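Local atomic coordinates of HTH-type transcriptional regulator ascG (Escherichia coli, PDB entry 3BRQ), a protein that represses the cryptic asc operon by binding DNA sequence-specifically, as a LacI-family transcription regulator with a periplasmic-binding-protein-like domain. Residues A44-E49 / R265-L270; M105-R110 / T256-E261. One frame throughout, in Å; residues are numbered along the deposited sequence.

Contact 1. Residues A44-E49 / R265-L270; sequences ARMAEE and RLIFML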
ATOM      1  N   ALA B  44      -2.392 -10.562  11.023  1.00 25.56           N
ATOM      2  CA  ALA B  44      -2.546  -9.945  12.368  1.00 26.86           C
ATOM      3  C   ALA B  44      -3.899 -10.277  12.929  1.00 26.72           C
ATOM      4  O   ALA B  44      -4.009 -10.710  14.048  1.00 26.59           O
ATOM      5  CB  ALA B  44      -2.408  -8.400  12.313  1.00 26.10           C
ATOM      6  N   ARG B  45      -4.935 -10.062  12.135  1.00 27.64           N
ATOM      7  CA  ARG B  45      -6.268 -10.462  12.558  1.00 29.56           C
ATOM      8  C   ARG B  45      -6.344 -11.956  12.959  1.00 28.83           C
ATOM      9  O   ARG B  45      -6.865 -12.294  14.020  1.00 28.38           O
ATOM     10  CB  ARG B  45      -7.275 -10.098  11.466  1.00 30.32           C
ATOM     11  CG  ARG B  45      -8.593  -9.625  12.000  1.00 38.54           C
ATOM     12  CD  ARG B  45      -8.471  -8.307  12.774  1.00 44.60           C
ATOM     13  NE  ARG B  45      -9.581  -8.176  13.726  1.00 50.80           N
ATOM     14  CZ  ARG B  45     -10.458  -7.166  13.764  1.00 54.99           C
ATOM     15  NH1 ARG B  45     -10.365  -6.154  12.897  1.00 55.41           N
ATOM     16  NH2 ARG B  45     -11.436  -7.160  14.683  1.00 55.01           N
HETATM   17  N   MSE B  46      -5.766 -12.846  12.162  1.00 28.87           N
HETATM   18  CA  MSE B  46      -5.896 -14.263  12.467  1.00 30.20           C
HETATM   19  C   MSE B  46      -5.161 -14.634  13.754  1.00 29.18           C
HETATM   20  O   MSE B  46      -5.692 -15.358  14.602  1.00 28.78           O
HETATM   21  CB  MSE B  46      -5.360 -15.107  11.314  1.00 32.29           C
HETATM   22  CG  MSE B  46      -6.413 -15.668  10.379  1.00 38.76           C
HETATM   23 SE   MSE B  46      -6.128 -17.598  10.290  0.50 45.14          SE
HETATM   24  CE  MSE B  46      -6.826 -18.031  12.085  1.00 45.87           C
ATOM     25  N   ALA B  47      -3.928 -14.144  13.901  1.00 28.15           N
ATOM     26  CA  ALA B  47      -3.168 -14.324  15.126  1.00 27.27           C
ATOM     27  C   ALA B  47      -3.938 -13.742  16.322  1.00 27.41           C
ATOM     28  O   ALA B  47      -4.055 -14.399  17.360  1.00 27.37           O
ATOM     29  CB  ALA B  47      -1.786 -13.661  15.011  1.00 28.24           C
ATOM     30  N   GLU B  48      -4.469 -12.536  16.180  1.00 27.41           N
ATOM     31  CA  GLU B  48      -5.189 -11.901  17.304  1.00 28.83           C
ATOM     32  C   GLU B  48      -6.351 -12.799  17.752  1.00 29.91           C
ATOM     33  O   GLU B  48      -6.451 -13.140  18.944  1.00 31.30           O
ATOM     34  CB  GLU B  48      -5.646 -10.473  16.945  1.00 27.33           C
ATOM     35  CG  GLU B  48      -6.495  -9.773  18.000  1.00 30.41           C
ATOM     36  CD  GLU B  48      -6.883  -8.373  17.590  1.00 29.12           C
ATOM     37  OE1 GLU B  48      -6.914  -8.075  16.390  1.00 32.77           O
ATOM     38  OE2 GLU B  48      -7.146  -7.534  18.461  1.00 33.62           O
ATOM     39  N   GLU B  49      -7.172 -13.251  16.797  1.00 31.24           N
ATOM     40  CA  GLU B  49      -8.351 -14.048  17.140  1.00 32.19           C
ATOM     41  C   GLU B  49      -7.960 -15.356  17.809  1.00 32.24           C
ATOM     42  O   GLU B  49      -8.671 -15.833  18.695  1.00 32.35           O
ATOM     43  CB  GLU B  49      -9.227 -14.335  15.915  1.00 33.33           C
ATOM     44  CG  GLU B  49      -9.858 -13.077  15.254  1.00 38.23           C
ATOM     45  CD  GLU B  49     -10.801 -13.434  14.098  1.00 44.38           C
ATOM     46  OE1 GLU B  49     -11.756 -14.218  14.359  1.00 49.41           O
ATOM     47  OE2 GLU B  49     -10.605 -12.952  12.939  1.00 45.67           O
ATOM     48  N   ARG B 265      -2.808 -22.759   9.063  1.00 22.59           N
ATOM     49  CA  ARG B 265      -1.955 -23.939   9.156  1.00 23.74           C
ATOM     50  C   ARG B 265      -0.828 -23.834  10.170  1.00 23.87           C
ATOM     51  O   ARG B 265      -0.561 -24.800  10.878  1.00 25.44           O
ATOM     52  CB  ARG B 265      -1.409 -24.336   7.789  1.00 23.65           C
ATOM     53  CG  ARG B 265      -2.507 -24.879   6.869  1.00 30.08           C
ATOM     54  CD  ARG B 265      -1.889 -25.726   5.778  1.00 40.04           C
ATOM     55  NE  ARG B 265      -2.721 -25.863   4.571  1.00 47.87           N
ATOM     56  CZ  ARG B 265      -2.264 -26.330   3.394  1.00 53.43           C
ATOM     57  NH1 ARG B 265      -0.979 -26.693   3.261  1.00 55.51           N
ATOM     58  NH2 ARG B 265      -3.078 -26.422   2.335  1.00 53.56           N
ATOM     59  N   LEU B 266      -0.148 -22.683  10.254  1.00 23.66           N
ATOM     60  CA  LEU B 266       0.942 -22.533  11.243  1.00 23.34           C
ATOM     61  C   LEU B 266       0.410 -22.667  12.646  1.00 23.65           C
ATOM     62  O   LEU B 266       1.021 -23.346  13.463  1.00 23.85           O
ATOM     63  CB  LEU B 266       1.702 -21.198  11.072  1.00 23.42           C
ATOM     64  CG  LEU B 266       2.664 -21.089   9.887  1.00 24.91           C
ATOM     65  CD1 LEU B 266       3.136 -19.598   9.661  1.00 25.66           C
ATOM     66  CD2 LEU B 266       3.860 -22.037  10.049  1.00 18.58           C
ATOM     67  N   ILE B 267      -0.742 -22.036  12.930  1.00 23.82           N
ATOM     68  CA  ILE B 267      -1.376 -22.161  14.234  1.00 24.35           C
ATOM     69  C   ILE B 267      -1.879 -23.592  14.466  1.00 24.24           C
ATOM     70  O   ILE B 267      -1.730 -24.126  15.559  1.00 24.18           O
ATOM     71  CB  ILE B 267      -2.548 -21.156  14.395  1.00 25.23           C
ATOM     72  CG1 ILE B 267      -2.001 -19.724  14.428  1.00 24.68           C
ATOM     73  CG2 ILE B 267      -3.376 -21.464  15.666  1.00 26.00           C
ATOM     74  CD1 ILE B 267      -3.111 -18.636  14.284  1.00 28.89           C
ATOM     75  N   PHE B 268      -2.460 -24.213  13.441  1.00 25.39           N
ATOM     76  CA  PHE B 268      -2.752 -25.659  13.503  1.00 25.58           C
ATOM     77  C   PHE B 268      -1.536 -26.459  14.009  1.00 26.84           C
ATOM     78  O   PHE B 268      -1.668 -27.249  14.958  1.00 25.54           O
ATOM     79  CB  PHE B 268      -3.280 -26.194  12.146  1.00 25.55           C
ATOM     80  CG  PHE B 268      -3.803 -27.628  12.202  1.00 23.36           C
ATOM     81  CD1 PHE B 268      -4.538 -28.081  13.296  1.00 21.97           C
ATOM     82  CD2 PHE B 268      -3.517 -28.526  11.172  1.00 24.79           C
ATOM     83  CE1 PHE B 268      -5.017 -29.420  13.367  1.00 25.05           C
ATOM     84  CE2 PHE B 268      -3.988 -29.859  11.223  1.00 25.19           C
ATOM     85  CZ  PHE B 268      -4.747 -30.295  12.326  1.00 23.78           C
HETATM   86  N   MSE B 269      -0.356 -26.242  13.413  1.00 28.28           N
HETATM   87  CA  MSE B 269       0.886 -26.977  13.822  1.00 29.90           C
HETATM   88  C   MSE B 269       1.209 -26.788  15.322  1.00 29.75           C
HETATM   89  O   MSE B 269       1.499 -27.742  16.052  1.00 29.39           O
HETATM   90  CB  MSE B 269       2.111 -26.513  13.015  1.00 30.44           C
HETATM   91  CG  MSE B 269       2.044 -26.693  11.530  1.00 33.18           C
HETATM   92 SE   MSE B 269       1.361 -28.405  11.054  0.50 34.40          SE
HETATM   93  CE  MSE B 269       0.464 -27.815   9.402  1.00 39.95           C
ATOM     94  N   LEU B 270       1.108 -25.542  15.767  1.00 30.10           N
ATOM     95  CA  LEU B 270       1.308 -25.186  17.170  1.00 30.55           C
ATOM     96  C   LEU B 270       0.314 -25.853  18.106  1.00 31.49           C
ATOM     97  O   LEU B 270       0.625 -26.018  19.301  1.00 32.13           O
ATOM     98  CB  LEU B 270       1.267 -23.673  17.351  1.00 29.52           C
ATOM     99  CG  LEU B 270       2.405 -22.926  16.622  1.00 28.19           C
ATOM    100  CD1 LEU B 270       2.371 -21.438  16.970  1.00 28.44           C
ATOM    101  CD2 LEU B 270       3.766 -23.495  16.934  1.00 28.20           C
TER

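Contact 2. Residues M105-R110 / T256-E261; sequences MVLNRR and TEMIQE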
HETATM    1  N   MSE B 105       6.750 -21.969   7.402  1.00 21.16           N
HETATM    2  CA  MSE B 105       6.059 -22.080   6.130  1.00 22.11           C
HETATM    3  C   MSE B 105       6.404 -20.922   5.206  1.00 22.05           C
HETATM    4  O   MSE B 105       6.705 -19.828   5.700  1.00 24.62           O
HETATM    5  CB  MSE B 105       4.545 -22.179   6.371  1.00 20.87           C
HETATM    6  CG  MSE B 105       4.184 -23.622   6.862  1.00 23.12           C
HETATM    7 SE   MSE B 105       2.303 -23.946   7.014  0.50 18.46          SE
HETATM    8  CE  MSE B 105       1.749 -24.039   5.186  1.00 20.60           C
ATOM      9  N   VAL B 106       6.292 -21.148   3.893  1.00 20.66           N
ATOM     10  CA  VAL B 106       6.677 -20.170   2.870  1.00 20.49           C
ATOM     11  C   VAL B 106       5.435 -19.750   2.086  1.00 20.67           C
ATOM     12  O   VAL B 106       4.599 -20.573   1.747  1.00 20.99           O
ATOM     13  CB  VAL B 106       7.817 -20.722   1.909  1.00 19.82           C
ATOM     14  CG1 VAL B 106       7.324 -21.894   1.139  1.00 22.35           C
ATOM     15  CG2 VAL B 106       8.308 -19.643   0.920  1.00 16.80           C
ATOM     16  N   LEU B 107       5.292 -18.439   1.893  1.00 21.30           N
ATOM     17  CA  LEU B 107       4.269 -17.812   1.067  1.00 20.38           C
ATOM     18  C   LEU B 107       4.861 -17.377  -0.292  1.00 21.82           C
ATOM     19  O   LEU B 107       5.925 -16.725  -0.343  1.00 19.33           O
ATOM     20  CB  LEU B 107       3.745 -16.556   1.813  1.00 19.77           C
ATOM     21  CG  LEU B 107       2.583 -15.783   1.156  1.00 21.60           C
ATOM     22  CD1 LEU B 107       1.273 -16.640   1.230  1.00 19.73           C
ATOM     23  CD2 LEU B 107       2.365 -14.448   1.880  1.00 23.45           C
ATOM     24  N   ASN B 108       4.140 -17.671  -1.385  1.00 22.79           N
ATOM     25  CA  ASN B 108       4.451 -17.122  -2.724  1.00 25.71           C
ATOM     26  C   ASN B 108       5.554 -17.886  -3.458  1.00 27.30           C
ATOM     27  O   ASN B 108       6.033 -17.419  -4.504  1.00 29.65           O
ATOM     28  CB  ASN B 108       4.778 -15.604  -2.696  1.00 25.22           C
ATOM     29  CG  ASN B 108       4.547 -14.908  -4.078  1.00 28.52           C
ATOM     30  OD1 ASN B 108       5.362 -14.090  -4.530  1.00 35.09           O
ATOM     31  ND2 ASN B 108       3.458 -15.235  -4.735  1.00 22.01           N
ATOM     32  N   ARG B 109       5.991 -19.028  -2.917  1.00 28.44           N
ATOM     33  CA  ARG B 109       7.031 -19.838  -3.579  1.00 29.30           C
ATOM     34  C   ARG B 109       6.632 -21.312  -3.401  1.00 30.90           C
ATOM     35  O   ARG B 109       6.153 -21.711  -2.329  1.00 31.09           O
ATOM     36  CB  ARG B 109       8.437 -19.590  -2.975  1.00 29.25           C
ATOM     37  CG  ARG B 109       8.796 -18.116  -2.604  1.00 28.81           C
ATOM     38  CD  ARG B 109       9.120 -17.184  -3.837  1.00 29.39           C
ATOM     39  NE  ARG B 109      10.215 -17.819  -4.543  1.00 24.51           N
ATOM     40  CZ  ARG B 109      11.504 -17.633  -4.249  1.00 28.61           C
ATOM     41  NH1 ARG B 109      11.842 -16.701  -3.359  1.00 20.05           N
ATOM     42  NH2 ARG B 109      12.463 -18.316  -4.920  1.00 26.57           N
ATOM     43  N   ARG B 110       6.806 -22.113  -4.443  1.00 32.50           N
ATOM     44  CA  ARG B 110       6.471 -23.561  -4.375  1.00 34.12           C
ATOM     45  C   ARG B 110       7.685 -24.407  -4.014  1.00 33.98           C
ATOM     46  O   ARG B 110       8.655 -24.407  -4.749  1.00 33.55           O
ATOM     47  CB  ARG B 110       5.876 -24.043  -5.716  1.00 34.08           C
ATOM     48  CG  ARG B 110       5.329 -25.500  -5.640  1.00 39.17           C
ATOM     49  CD  ARG B 110       4.485 -25.895  -6.852  1.00 44.91           C
ATOM     50  NE  ARG B 110       4.983 -25.276  -8.074  1.00 48.80           N
ATOM     51  CZ  ARG B 110       4.579 -25.575  -9.313  1.00 50.87           C
ATOM     52  NH1 ARG B 110       3.649 -26.509  -9.531  1.00 48.43           N
ATOM     53  NH2 ARG B 110       5.120 -24.924 -10.342  1.00 50.24           N
ATOM     54  N   THR B 256      -6.383 -12.818   0.753  1.00 26.37           N
ATOM     55  CA  THR B 256      -7.076 -13.135   2.007  1.00 27.93           C
ATOM     56  C   THR B 256      -7.159 -14.632   2.322  1.00 26.75           C
ATOM     57  O   THR B 256      -6.788 -15.113   3.422  1.00 24.97           O
ATOM     58  CB  THR B 256      -8.520 -12.583   1.946  1.00 27.90           C
ATOM     59  OG1 THR B 256      -8.461 -11.165   2.022  1.00 32.68           O
ATOM     60  CG2 THR B 256      -9.353 -13.121   3.079  1.00 29.59           C
ATOM     61  N   GLU B 257      -7.648 -15.363   1.342  1.00 27.67           N
ATOM     62  CA  GLU B 257      -7.648 -16.817   1.402  1.00 28.88           C
ATOM     63  C   GLU B 257      -6.273 -17.355   1.629  1.00 28.07           C
ATOM     64  O   GLU B 257      -6.087 -18.289   2.422  1.00 27.81           O
ATOM     65  CB  GLU B 257      -8.208 -17.420   0.111  1.00 30.24           C
ATOM     66  CG  GLU B 257      -9.708 -17.193  -0.106  1.00 34.07           C
ATOM     67  CD  GLU B 257     -10.085 -15.808  -0.687  1.00 39.94           C
ATOM     68  OE1 GLU B 257      -9.206 -14.963  -1.031  1.00 36.60           O
ATOM     69  OE2 GLU B 257     -11.315 -15.574  -0.801  1.00 43.57           O
HETATM   70  N   MSE B 258      -5.297 -16.810   0.904  1.00 27.33           N
HETATM   71  CA  MSE B 258      -3.949 -17.356   0.976  1.00 26.49           C
HETATM   72  C   MSE B 258      -3.350 -17.178   2.374  1.00 27.17           C
HETATM   73  O   MSE B 258      -2.637 -18.060   2.850  1.00 27.09           O
HETATM   74  CB  MSE B 258      -3.042 -16.684  -0.061  1.00 25.55           C
HETATM   75  CG  MSE B 258      -3.099 -17.391  -1.432  1.00 24.48           C
HETATM   76 SE   MSE B 258      -2.205 -16.321  -2.748  0.50 23.12          SE
HETATM   77  CE  MSE B 258      -0.488 -17.014  -2.403  1.00 20.59           C
ATOM     78  N   ILE B 259      -3.663 -16.045   3.006  1.00 28.00           N
ATOM     79  CA  ILE B 259      -3.095 -15.661   4.309  1.00 29.67           C
ATOM     80  C   ILE B 259      -3.722 -16.472   5.428  1.00 29.46           C
ATOM     81  O   ILE B 259      -3.037 -16.905   6.366  1.00 28.46           O
ATOM     82  CB  ILE B 259      -3.225 -14.137   4.565  1.00 30.26           C
ATOM     83  CG1 ILE B 259      -2.295 -13.404   3.616  1.00 32.58           C
ATOM     84  CG2 ILE B 259      -2.693 -13.747   5.938  1.00 30.95           C
ATOM     85  CD1 ILE B 259      -0.852 -14.055   3.586  1.00 35.22           C
ATOM     86  N   GLN B 260      -5.025 -16.689   5.296  1.00 29.35           N
ATOM     87  CA  GLN B 260      -5.785 -17.464   6.253  1.00 28.82           C
ATOM     88  C   GLN B 260      -5.351 -18.916   6.191  1.00 27.89           C
ATOM     89  O   GLN B 260      -5.266 -19.581   7.232  1.00 28.84           O
ATOM     90  CB  GLN B 260      -7.265 -17.344   5.970  1.00 30.35           C
ATOM     91  CG  GLN B 260      -7.851 -15.966   6.296  1.00 32.55           C
ATOM     92  CD  GLN B 260      -9.309 -15.857   5.873  1.00 37.46           C
ATOM     93  OE1 GLN B 260      -9.845 -16.763   5.237  1.00 39.70           O
ATOM     94  NE2 GLN B 260      -9.964 -14.732   6.224  1.00 36.02           N
ATOM     95  N   GLU B 261      -5.046 -19.401   4.998  1.00 25.47           N
ATOM     96  CA  GLU B 261      -4.453 -20.740   4.870  1.00 25.04           C
ATOM     97  C   GLU B 261      -3.108 -20.897   5.565  1.00 24.46           C
ATOM     98  O   GLU B 261      -2.959 -21.731   6.435  1.00 24.61           O
ATOM     99  CB  GLU B 261      -4.267 -21.133   3.415  1.00 23.58           C
ATOM    100  CG  GLU B 261      -3.851 -22.566   3.272  1.00 27.80           C
ATOM    101  CD  GLU B 261      -5.027 -23.523   3.462  1.00 33.03           C
ATOM    102  OE1 GLU B 261      -6.144 -23.102   3.886  1.00 33.70           O
ATOM    103  OE2 GLU B 261      -4.832 -24.702   3.149  1.00 32.14           O
TER

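Contact 1. Residues A44-E49 / R265-L270
The one flat group that meets the partner here is the peptide joining Met46 to Ala47: Ile267 CD1 stands over its outward face, nearer the carbonyl edge, 4.2 Å from Met46 O. The opposite face of that peptide is turned in toward its own helix axis. The pair is a helix-helix contact of the N-terminal subdomain in a LacI-type, periplasmic-binding-protein-like fold, with helices 36-49 and 255-270 side by side against the parallel sheet.

Ile267 does the reaching. Its CG1 lies beside the backbone N and anti to the carbonyl carbon, and chi2 of 168° then extends the chain, carrying CD1 out to the other helix. There the methyl also lies 4.4 Å from Ala47 CA. The Ala47 methyl points past the isoleucine, which probably helps CD1 come close to the backbone, although the two CA atoms of Ala47 and Ile267 are still 8.1 Å apart. The touch is thus light and purely van der Waals, with 81 Å² buried in all.

Behind it Ile267 also packs on Leu22 of strand 21-27 and on Lys50 and Arg52. On another flank of helix 36-49, Glu48 OE2 is hydrogen-bonded to His61 ND1 of the second subunit, so this helix takes part in the dimer contact as well. Met46, a selenomethionine, bends at its last torsion (chi3 73°) and brings CE to 4.4 Å from Ile267 CD1.

Contact 2. Residues M105-R110 / T256-E261
Leu107 meets helix 255-270 with both of its methyls, and Met258 and Ile259 receive them. With CG anti to the backbone N (chi1 -176°), the leucine fork leaves the strand toward the helix. Its CD2 makes the closest approach, 3.7 Å to Ile259 CD1, while CD1 is shared: it lies 4.1 Å from Met258 CE and 4.1 Å from that same Ile259 CD1.

The two helix residues come at the fork differently. Met258, a selenomethionine, sends its CB toward the strand, runs extended through chi2 and bends at chi3 (86°), so that the terminal methyl rather than the selenium touches Leu107; the two side chains cross obliquely. Ile259 leaves the helix at a slant to the strand. It is the folded CG1 branch, with CD1 turned back by chi2 of -47°, that lays its methyl against the fork at about a right angle to the leucine. All three residues are buried, and the contact is apolar and buries 172 Å², both sides summed.

The strand ends at Leu107, where Asn108 turns the chain away and gives its ND2 to a hydrogen bond with His123 NE2. This is helix-on-sheet packing in the N-terminal subdomain: Leu107 also touches Met82 and Tyr84 of neighbouring strand 80-84 and Ile262 one turn along the same helix, while Leu39 of helix 36-49 closes on both Leu107 and Ile259.

Both contacts use helix 255-270, with its earlier part in contact 2 and its end in contact 1. Contact 2 is the deeper, its centre about 12 Å from that of the chain: it sets the helix on the sheet through one leucine resting on a methionine and an isoleucine, wholly side chain on side chain and apolar. Contact 1, its centre about 23 Å from that of the chain, joins helix to helix, and its isoleucine methyl also rests on backbone atoms, among them a carbonyl oxygen; though mostly buried, its first helix reaches the second subunit. They also meet directly, Leu266 CD2 packing 3.6 Å from Met105 CG, and an Arg265-Glu261 salt bridge ties their helix segments together.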